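Probable D-tyrosyl-tRNA(Tyr) deacylase 1 (Homo sapiens, PDB 2OKV) hydrolyses D-aminoacyl-tRNAs and glycyl-tRNA(Ala) as a homodimeric editing enzyme of the DTD family, and may also act in DNA replication. Local coordinates at residues B[12-16]-B[129-134]; B[19-23]-B[123-127]; B[32-36]-B[94-98]; B[71-76]-B[117-123]. All coordinates share one frame; numbering follows the deposited sequence.

Contact 1. Residues B[12-16]-B[129-134]; sequences SVTVG and AYMQVH
The carbonyl O of Ser-12 accepts from the amide N of His-134 at 2.7 Å. Beside that bond, Val-133 CA makes a CA-H...O contact with Ser-12 O at 3.4 Å. With the return bond from Ser-12 N to His-134 O, this makes the first hydrogen-bonded pair of an antiparallel strand pairing; Thr-14 and Gln-132 form the second, where Thr-14 N meets Gln-132 O nearly straight (2.9 Å, 173°). Between them, Val-13 and Val-133 are a non-hydrogen-bonded pair. With CG1 anti to the backbone N (chi1 169°), Val-13 sets that methyl 3.7 Å from Met-131 SD, and Val-15 CG2 rests against both Met-131 CG and Ala-129 CB. The opposite face carries Ser-12, Thr-14, Gln-132 and His-134; His-134 ND1 is buried there with no polar partner in the model. Strand 131-137 also pairs antiparallel with a strand of the second subunit, so the sheet continues through the homodimer. Gly-139 and Pro-140 of the second subunit, a Gly-cisPro motif that probably serves to reject L-amino acids, pack on Tyr-130 and Met-131. Past the last pair, one water joins the strands, accepting from Gly-16 N and donating to Tyr-130 O, 2.9 Å from each.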
# COMPACT_ATOMS: atom_id res chain seq x y z
N SER B 12 -10.32 7.79 5.02
CA SER B 12 -10.78 9.11 4.63
C SER B 12 -9.68 9.90 3.96
O SER B 12 -8.50 9.55 4.05
CB SER B 12 -11.30 9.89 5.84
OG SER B 12 -10.29 10.02 6.82
N VAL B 13 -10.08 10.95 3.26
CA VAL B 13 -9.16 11.85 2.60
C VAL B 13 -9.42 13.23 3.13
O VAL B 13 -10.58 13.68 3.19
CB VAL B 13 -9.36 11.82 1.06
CG1 VAL B 13 -8.58 12.95 0.36
CG2 VAL B 13 -8.98 10.45 0.50
N THR B 14 -8.32 13.89 3.53
CA THR B 14 -8.32 15.30 3.92
C THR B 14 -7.42 16.10 2.96
O THR B 14 -6.41 15.58 2.48
CB THR B 14 -7.78 15.45 5.37
OG1 THR B 14 -8.76 14.94 6.29
CG2 THR B 14 -7.56 16.85 5.70
N VAL B 15 -7.79 17.34 2.68
CA VAL B 15 -6.95 18.29 1.97
C VAL B 15 -6.87 19.56 2.83
O VAL B 15 -7.86 20.25 2.99
CB VAL B 15 -7.52 18.63 0.56
CG1 VAL B 15 -6.79 19.84 -0.10
CG2 VAL B 15 -7.47 17.40 -0.33
N GLY B 16 -5.70 19.80 3.43
CA GLY B 16 -5.48 20.94 4.31
C GLY B 16 -6.29 20.90 5.59
O GLY B 16 -6.57 21.93 6.19
N ALA B 129 -4.60 17.12 -5.80
CA ALA B 129 -4.37 17.82 -4.54
C ALA B 129 -3.37 17.12 -3.65
O ALA B 129 -3.13 15.93 -3.78
CB ALA B 129 -5.70 18.00 -3.80
N TYR B 130 -2.80 17.87 -2.73
CA TYR B 130 -1.95 17.30 -1.70
C TYR B 130 -2.86 16.81 -0.58
O TYR B 130 -3.44 17.60 0.17
CB TYR B 130 -0.94 18.34 -1.23
CG TYR B 130 -0.01 17.91 -0.12
CD1 TYR B 130 0.35 16.58 0.06
CD2 TYR B 130 0.56 18.86 0.72
CE1 TYR B 130 1.21 16.19 1.07
CE2 TYR B 130 1.43 18.48 1.75
CZ TYR B 130 1.75 17.15 1.91
OH TYR B 130 2.60 16.78 2.91
N MET B 131 -2.99 15.49 -0.49
CA MET B 131 -3.96 14.87 0.38
C MET B 131 -3.27 14.17 1.53
O MET B 131 -2.12 13.74 1.40
CB MET B 131 -4.74 13.78 -0.37
CG MET B 131 -5.61 14.27 -1.50
SD MET B 131 -6.24 12.92 -2.48
CE MET B 131 -5.06 12.89 -3.84
N GLN B 132 -4.00 14.03 2.63
CA GLN B 132 -3.70 13.03 3.63
C GLN B 132 -4.75 11.96 3.48
O GLN B 132 -5.94 12.25 3.57
CB GLN B 132 -3.77 13.62 5.04
CG GLN B 132 -2.83 14.81 5.24
CD GLN B 132 -1.37 14.40 5.17
OE1 GLN B 132 -0.94 13.49 5.87
NE2 GLN B 132 -0.61 15.04 4.31
N VAL B 133 -4.32 10.73 3.21
CA VAL B 133 -5.22 9.62 3.09
C VAL B 133 -5.08 8.81 4.37
O VAL B 133 -4.05 8.18 4.60
CB VAL B 133 -4.89 8.77 1.82
CG1 VAL B 133 -5.99 7.73 1.57
CG2 VAL B 133 -4.74 9.73 0.59
N HIS B 134 -6.11 8.90 5.21
CA HIS B 134 -6.13 8.21 6.49
C HIS B 134 -6.63 6.79 6.22
O HIS B 134 -7.73 6.60 5.77
CB HIS B 134 -7.04 8.93 7.49
CG HIS B 134 -6.56 10.30 7.88
ND1 HIS B 134 -6.59 11.38 7.01
CD2 HIS B 134 -6.04 10.77 9.03
CE1 HIS B 134 -6.10 12.45 7.62
NE2 HIS B 134 -5.77 12.11 8.85
O HOH W 1 -3.63 17.79 3.10

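Contact 2. Residues B[19-23]-B[123-127]; sequences QISAI and KDGKF
Ser-21 and Lys-123 each reach across to a backbone carbonyl of the other segment, and these two hydrogen bonds are the polar part of the contact. Ser-21 OG donates to Asp-124 O at 2.7 Å, arriving from above the carbonyl plane, 42° out of it; a chi1 of 62° swings OG toward that oxygen. Lys-123 NZ donates to Ala-22 O at 3.1 Å, nearly along the C=O axis; the lysine chain gets there by bending at chi2 and again at chi4. The same ammonium group has a second partner, Glu-73.

Van der Waals packing follows the lysine stem. Ile-23 and Lys-123 run antiparallel alongside each other, with Ile-23 CG2 3.7 Å from Lys-123 CD, while Ser-21 CB and Lys-123 CB lie 4.1 Å apart. Farther along, the side chains of Ile-20 and Lys-126 lie nearly perpendicular, the methyl Ile-20 CD1 being 4.1 Å from the charged end of the lysine, Lys-126 NZ.

Ile-20 and Ser-21 together face Val-13 in a classic beta bulge of strand 18-23. This strand, outermost within this chain in the three-stranded antiparallel sheet, is brought against 122-124, likewise outermost within this chain in the five-stranded mixed sheet. Ser-21 and Ile-23 also touch Leu-75 on strand 73-78, while Asp-124 turns to helix 99-116, where its OD1 bonds to Tyr-106 OH.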
# COMPACT_ATOMS: atom_id res chain seq x y z
N GLN B 19 -12.04 17.63 5.41
CA GLN B 19 -12.40 16.26 5.07
C GLN B 19 -13.14 16.28 3.75
O GLN B 19 -14.16 16.96 3.63
CB GLN B 19 -13.26 15.58 6.14
CG GLN B 19 -13.65 14.15 5.72
CD GLN B 19 -14.15 13.29 6.87
OE1 GLN B 19 -13.41 12.99 7.81
NE2 GLN B 19 -15.41 12.88 6.78
N ILE B 20 -12.59 15.57 2.77
CA ILE B 20 -13.13 15.48 1.41
C ILE B 20 -14.10 14.28 1.27
O ILE B 20 -15.19 14.39 0.69
CB ILE B 20 -11.98 15.30 0.35
CG1 ILE B 20 -11.01 16.50 0.34
CG2 ILE B 20 -12.54 15.05 -1.04
CD1 ILE B 20 -11.64 17.88 0.16
N SER B 21 -13.69 13.13 1.78
CA SER B 21 -14.52 11.94 1.71
C SER B 21 -14.12 10.99 2.81
O SER B 21 -13.04 11.12 3.40
CB SER B 21 -14.37 11.29 0.33
OG SER B 21 -13.04 10.87 0.10
N ALA B 22 -15.00 10.03 3.10
CA ALA B 22 -14.76 9.06 4.14
C ALA B 22 -15.60 7.82 3.87
O ALA B 22 -16.73 7.94 3.39
CB ALA B 22 -15.13 9.64 5.49
N ILE B 23 -15.03 6.65 4.18
CA ILE B 23 -15.77 5.39 4.10
C ILE B 23 -15.65 4.64 5.42
O ILE B 23 -14.75 4.89 6.22
CB ILE B 23 -15.29 4.46 2.91
CG1 ILE B 23 -13.82 4.05 3.05
CG2 ILE B 23 -15.57 5.09 1.54
CD1 ILE B 23 -13.49 2.72 2.34
N LYS B 123 -16.18 6.30 -3.23
CA LYS B 123 -15.66 7.62 -2.87
C LYS B 123 -14.27 7.86 -3.48
O LYS B 123 -13.52 6.92 -3.77
CB LYS B 123 -15.57 7.76 -1.33
CG LYS B 123 -16.87 8.16 -0.63
CD LYS B 123 -17.92 7.04 -0.62
CE LYS B 123 -19.24 7.50 0.01
NZ LYS B 123 -19.12 7.56 1.50
N ASP B 124 -13.93 9.14 -3.64
CA ASP B 124 -12.72 9.54 -4.33
C ASP B 124 -11.92 10.50 -3.45
O ASP B 124 -12.47 11.16 -2.55
CB ASP B 124 -13.12 10.22 -5.65
CG ASP B 124 -11.93 10.57 -6.55
OD1 ASP B 124 -10.82 10.01 -6.39
OD2 ASP B 124 -12.13 11.43 -7.42
N GLY B 125 -10.62 10.60 -3.72
CA GLY B 125 -9.84 11.71 -3.22
C GLY B 125 -10.11 12.92 -4.08
O GLY B 125 -11.18 13.03 -4.71
N LYS B 126 -9.14 13.83 -4.14
CA LYS B 126 -9.21 14.99 -5.04
C LYS B 126 -7.98 14.94 -5.94
O LYS B 126 -6.87 15.24 -5.52
CB LYS B 126 -9.27 16.31 -4.24
CG LYS B 126 -9.43 17.55 -5.13
CD LYS B 126 -9.95 18.83 -4.40
CE LYS B 126 -9.24 19.12 -3.08
NZ LYS B 126 -9.70 20.42 -2.43
N PHE B 127 -8.20 14.53 -7.20
CA PHE B 127 -7.12 14.22 -8.15
C PHE B 127 -5.83 15.08 -8.11
O PHE B 127 -4.74 14.54 -8.08
CB PHE B 127 -7.64 14.14 -9.60
CG PHE B 127 -6.60 13.68 -10.58
CD1 PHE B 127 -6.42 12.32 -10.83
CD2 PHE B 127 -5.77 14.60 -11.22
CE1 PHE B 127 -5.44 11.88 -11.71
CE2 PHE B 127 -4.78 14.16 -12.11
CZ PHE B 127 -4.62 12.80 -12.36

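Contact 3. Residues B[32-36]-B[94-98]; sequences GISLE and HLAMP
Two loops, 32-36 and 94-98, meet backbone to backbone at Ser-34 and Ala-96 through a single bridge, one loop leaving strand 26-32 and the other leading into helix 99-116. Two hydrogen bonds hold the bridge. Met-97 N donates to Ile-33 O at 3.0 Å with an almost straight N-H (177°), though it comes in tilted 26° from the carbonyl plane. Leu-35 N gives the other bond, holding Leu-95 O at 2.9 Å, and beside it Ser-34 CA makes a bent CA-H...O contact with Leu-95 O at 3.2 Å.

Side chains close over both ends of this pairing. On the buried end, Met-97 runs extended until chi3 (-76°), where its chain bends and carries CE to 3.7 Å from Ile-33 CG2; the two side chains cross at a slant. The same methyl, Met-97 CE, lies 3.4 Å from Ser-34 O. At the exposed end, Leu-35 spreads its branches over the other loop: CD1 comes within 3.4 Å of His-94 O, while CD2 sits 3.9 Å from Pro-98 CD, the leucine side chain nearly perpendicular to the proline. Within the first loop, Glu-36 N makes a weak bond to Ser-34 OG.

Pro-98 is the N-cap residue of helix 99-116, and the bridge lies immediately before that helix, beside the end of strand 26-32. Ile-33 and Met-97 both pack on Phe-105 of the helix, and Ile-33 touches Tyr-106 as well, while Ala-96 leans on Phe-80 and Gln-83 of the loop after strand 73-78.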
# COMPACT_ATOMS: atom_id res chain seq x y z
N GLY B 32 -2.44 3.35 -9.81
CA GLY B 32 -1.34 3.81 -10.66
C GLY B 32 -1.57 3.58 -12.14
O GLY B 32 -1.51 2.44 -12.61
N ILE B 33 -1.82 4.66 -12.88
CA ILE B 33 -2.11 4.61 -14.31
C ILE B 33 -0.86 4.84 -15.14
O ILE B 33 -0.17 5.86 -14.99
CB ILE B 33 -3.19 5.66 -14.71
CG1 ILE B 33 -4.51 5.42 -13.96
CG2 ILE B 33 -3.43 5.65 -16.22
CD1 ILE B 33 -5.37 6.72 -13.83
N SER B 34 -0.58 3.92 -16.05
CA SER B 34 0.61 4.03 -16.88
C SER B 34 0.27 4.59 -18.25
O SER B 34 -0.88 4.53 -18.68
CB SER B 34 1.27 2.66 -17.05
OG SER B 34 0.96 2.12 -18.31
N LEU B 35 1.29 5.14 -18.91
CA LEU B 35 1.25 5.61 -20.29
C LEU B 35 0.60 4.64 -21.27
O LEU B 35 -0.12 5.06 -22.19
CB LEU B 35 2.67 5.88 -20.78
CG LEU B 35 3.17 7.32 -20.91
CD1 LEU B 35 4.64 7.32 -21.32
CD2 LEU B 35 2.34 8.11 -21.91
N GLU B 36 0.89 3.35 -21.12
CA GLU B 36 0.40 2.35 -22.07
C GLU B 36 -1.02 1.86 -21.77
O GLU B 36 -1.58 1.08 -22.55
CB GLU B 36 1.39 1.17 -22.18
CG GLU B 36 2.21 1.18 -23.48
CD GLU B 36 2.71 -0.21 -23.87
OE1 GLU B 36 2.63 -0.57 -25.07
OE2 GLU B 36 3.19 -0.95 -22.98
N HIS B 94 8.58 8.18 -15.59
CA HIS B 94 8.36 8.27 -17.03
C HIS B 94 7.30 7.30 -17.56
O HIS B 94 6.74 7.52 -18.64
CB HIS B 94 9.67 8.05 -17.80
CG HIS B 94 10.05 6.60 -17.95
ND1 HIS B 94 10.90 5.96 -17.08
CD2 HIS B 94 9.68 5.68 -18.87
CE1 HIS B 94 11.04 4.70 -17.45
NE2 HIS B 94 10.32 4.50 -18.54
N LEU B 95 7.04 6.23 -16.81
CA LEU B 95 6.05 5.23 -17.21
C LEU B 95 4.63 5.62 -16.78
O LEU B 95 3.65 5.09 -17.31
CB LEU B 95 6.41 3.84 -16.65
CG LEU B 95 6.43 2.65 -17.62
CD1 LEU B 95 5.29 2.69 -18.66
CD2 LEU B 95 7.77 2.54 -18.33
N ALA B 96 4.53 6.54 -15.83
CA ALA B 96 3.23 7.05 -15.41
C ALA B 96 2.63 7.92 -16.52
O ALA B 96 3.35 8.64 -17.22
CB ALA B 96 3.34 7.82 -14.12
N MET B 97 1.30 7.84 -16.67
CA MET B 97 0.59 8.71 -17.61
C MET B 97 0.59 10.16 -17.09
O MET B 97 0.25 10.38 -15.93
CB MET B 97 -0.84 8.21 -17.82
CG MET B 97 -1.64 8.93 -18.93
SD MET B 97 -3.34 8.32 -18.97
CE MET B 97 -3.15 6.73 -19.79
N PRO B 98 0.98 11.14 -17.95
CA PRO B 98 0.93 12.56 -17.60
C PRO B 98 -0.46 13.01 -17.12
O PRO B 98 -1.48 12.55 -17.64
CB PRO B 98 1.29 13.27 -18.91
CG PRO B 98 1.28 12.22 -19.97
CD PRO B 98 1.54 10.92 -19.29

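Contact 4. Residues B[71-76]-B[117-123]; sequences QYEILC and YRPELIK
The ring of Tyr-117 has the carbonyl O of Tyr-72 at its edge, near its plane, and the CD1 methyl of Ile-74 approaching obliquely, 3.9 Å from ring atom CD2. Its hydroxyl, Tyr-117 OH, donates to Tyr-72 O at 2.6 Å, in the carbonyl plane and on a lone pair. A chi1 of -171°, which places CG anti to the tyrosine's own N, directs the ring across to the other segment. Beyond it, the guanidinium of Arg-118 and the amide of Gln-71 are steeply inclined, their planes 73° apart.

Next to the ring, Ile-74 and Ile-122 run alongside each other in the same direction, and their CD1 atoms press together at 3.5 Å, tighter than usual. The side chains of Leu-121 and Glu-73 run nearly perpendicular, CD2 against CG (3.9 Å). From Glu-73, OE1 forms a salt bridge with Lys-123 NZ (3.1 Å), while OE2 accepts from Gly-24 N, so both carboxylate oxygens are held.

The backbones pair in parallel through three N-H...O hydrogen bonds: Ile-74 N donates to Leu-121 O, Lys-123 N to Ile-74 O at 2.8 Å (178°), and Cys-76 N to Lys-123 O. Gln-71, with positive phi, is the C-prime residue of the Schellman motif ending helix 67-70. Strands 73-78 and 122-124, adjacent and parallel with helix 99-116 between them in the chain, form a beta-alpha-beta crossover at the edge of the mixed sheet.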
# COMPACT_ATOMS: atom_id res chain seq x y z
N GLN B 71 -21.42 -5.57 0.29
CA GLN B 71 -22.00 -4.25 0.09
C GLN B 71 -21.23 -3.23 0.92
O GLN B 71 -21.81 -2.37 1.58
CB GLN B 71 -23.51 -4.24 0.41
CG GLN B 71 -24.37 -5.12 -0.51
CD GLN B 71 -24.71 -4.46 -1.85
OE1 GLN B 71 -24.46 -5.04 -2.91
NE2 GLN B 71 -25.31 -3.26 -1.81
N TYR B 72 -19.90 -3.34 0.87
CA TYR B 72 -19.01 -2.44 1.57
C TYR B 72 -18.59 -1.30 0.63
O TYR B 72 -19.02 -1.25 -0.53
CB TYR B 72 -17.80 -3.19 2.14
CG TYR B 72 -18.04 -3.95 3.44
CD1 TYR B 72 -17.07 -4.81 3.97
CD2 TYR B 72 -19.23 -3.79 4.16
CE1 TYR B 72 -17.27 -5.49 5.17
CE2 TYR B 72 -19.45 -4.48 5.36
CZ TYR B 72 -18.46 -5.32 5.86
OH TYR B 72 -18.67 -6.00 7.05
N GLU B 73 -17.76 -0.39 1.13
CA GLU B 73 -17.42 0.82 0.36
C GLU B 73 -16.04 0.72 -0.27
O GLU B 73 -15.24 -0.16 0.08
CB GLU B 73 -17.51 2.07 1.24
CG GLU B 73 -18.93 2.51 1.60
CD GLU B 73 -18.96 3.47 2.78
OE1 GLU B 73 -19.30 4.66 2.60
OE2 GLU B 73 -18.63 3.03 3.91
N ILE B 74 -15.76 1.62 -1.21
CA ILE B 74 -14.47 1.69 -1.87
C ILE B 74 -14.03 3.15 -1.87
O ILE B 74 -14.77 4.01 -2.31
CB ILE B 74 -14.52 1.19 -3.34
CG1 ILE B 74 -15.04 -0.25 -3.42
CG2 ILE B 74 -13.14 1.35 -4.02
CD1 ILE B 74 -15.32 -0.74 -4.83
N LEU B 75 -12.84 3.42 -1.34
CA LEU B 75 -12.21 4.72 -1.48
C LEU B 75 -11.07 4.61 -2.50
O LEU B 75 -10.09 3.92 -2.25
CB LEU B 75 -11.66 5.20 -0.13
CG LEU B 75 -10.82 6.49 -0.11
CD1 LEU B 75 -11.67 7.67 -0.53
CD2 LEU B 75 -10.19 6.73 1.28
N CYS B 76 -11.21 5.27 -3.65
CA CYS B 76 -10.14 5.26 -4.67
C CYS B 76 -9.37 6.56 -4.64
O CYS B 76 -9.95 7.66 -4.59
CB CYS B 76 -10.66 5.05 -6.10
SG CYS B 76 -11.75 3.71 -6.30
N TYR B 117 -20.78 -1.24 -10.02
CA TYR B 117 -21.15 -1.45 -8.62
C TYR B 117 -22.28 -0.49 -8.24
O TYR B 117 -23.28 -0.41 -8.95
CB TYR B 117 -19.92 -1.26 -7.72
CG TYR B 117 -20.08 -1.66 -6.26
CD1 TYR B 117 -21.14 -2.49 -5.83
CD2 TYR B 117 -19.15 -1.23 -5.31
CE1 TYR B 117 -21.26 -2.86 -4.46
CE2 TYR B 117 -19.26 -1.59 -3.97
CZ TYR B 117 -20.31 -2.41 -3.55
OH TYR B 117 -20.39 -2.73 -2.22
N ARG B 118 -22.13 0.22 -7.13
CA ARG B 118 -23.10 1.23 -6.70
C ARG B 118 -22.38 2.58 -6.52
O ARG B 118 -21.40 2.66 -5.78
CB ARG B 118 -23.80 0.81 -5.40
CG ARG B 118 -24.58 -0.51 -5.50
CD ARG B 118 -25.40 -0.80 -4.25
NE ARG B 118 -26.11 -2.08 -4.37
CZ ARG B 118 -27.35 -2.24 -4.83
NH1 ARG B 118 -27.89 -3.46 -4.90
NH2 ARG B 118 -28.06 -1.19 -5.23
N PRO B 119 -22.88 3.64 -7.19
CA PRO B 119 -22.21 4.94 -7.15
C PRO B 119 -22.00 5.47 -5.74
O PRO B 119 -20.94 6.02 -5.43
CB PRO B 119 -23.16 5.85 -7.94
CG PRO B 119 -23.95 4.92 -8.80
CD PRO B 119 -24.12 3.68 -7.99
N GLU B 120 -23.00 5.29 -4.88
CA GLU B 120 -22.99 5.87 -3.53
C GLU B 120 -21.99 5.23 -2.59
O GLU B 120 -21.66 5.80 -1.54
CB GLU B 120 -24.40 5.82 -2.90
CG GLU B 120 -24.86 4.42 -2.49
CD GLU B 120 -25.47 3.60 -3.63
OE1 GLU B 120 -25.57 4.11 -4.77
OE2 GLU B 120 -25.87 2.44 -3.37
N LEU B 121 -21.51 4.04 -2.96
CA LEU B 121 -20.52 3.31 -2.16
C LEU B 121 -19.09 3.50 -2.67
O LEU B 121 -18.15 2.88 -2.15
CB LEU B 121 -20.88 1.82 -2.13
CG LEU B 121 -22.28 1.48 -1.61
CD1 LEU B 121 -22.56 -0.00 -1.81
CD2 LEU B 121 -22.42 1.86 -0.13
N ILE B 122 -18.94 4.34 -3.69
CA ILE B 122 -17.62 4.65 -4.26
C ILE B 122 -17.29 6.10 -3.94
O ILE B 122 -18.04 7.01 -4.32
CB ILE B 122 -17.59 4.47 -5.83
CG1 ILE B 122 -18.11 3.08 -6.27
CG2 ILE B 122 -16.21 4.85 -6.41
CD1 ILE B 122 -17.22 1.94 -6.00
N LYS B 123 -16.18 6.30 -3.23
CA LYS B 123 -15.66 7.62 -2.87
C LYS B 123 -14.27 7.86 -3.48
O LYS B 123 -13.52 6.92 -3.77
CB LYS B 123 -15.57 7.76 -1.33
CG LYS B 123 -16.87 8.16 -0.63
CD LYS B 123 -17.92 7.04 -0.62
CE LYS B 123 -19.24 7.50 0.01
NZ LYS B 123 -19.12 7.56 1.50

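From the N terminus, the chain first lays down 12-16 and 19-23, neighbouring strands of the three-stranded sheet, then 32-36 and 71-76. Contact 3 closes the first loop, when 94-98 returns to 32-36 ahead of helix 99-116. Contact 4 follows as 117-123 joins 71-76; these two loops cross, their segments alternating, and the contacts lie on opposite sides of the chain's centre. Both are nested inside the loop of contact 2, which shares Lys-123 with contact 4 and links the mixed sheet to the three-stranded one. Contact 1 closes last, enclosing the others, and touches contact 2 through the pairing of strands 10-15 and 18-23.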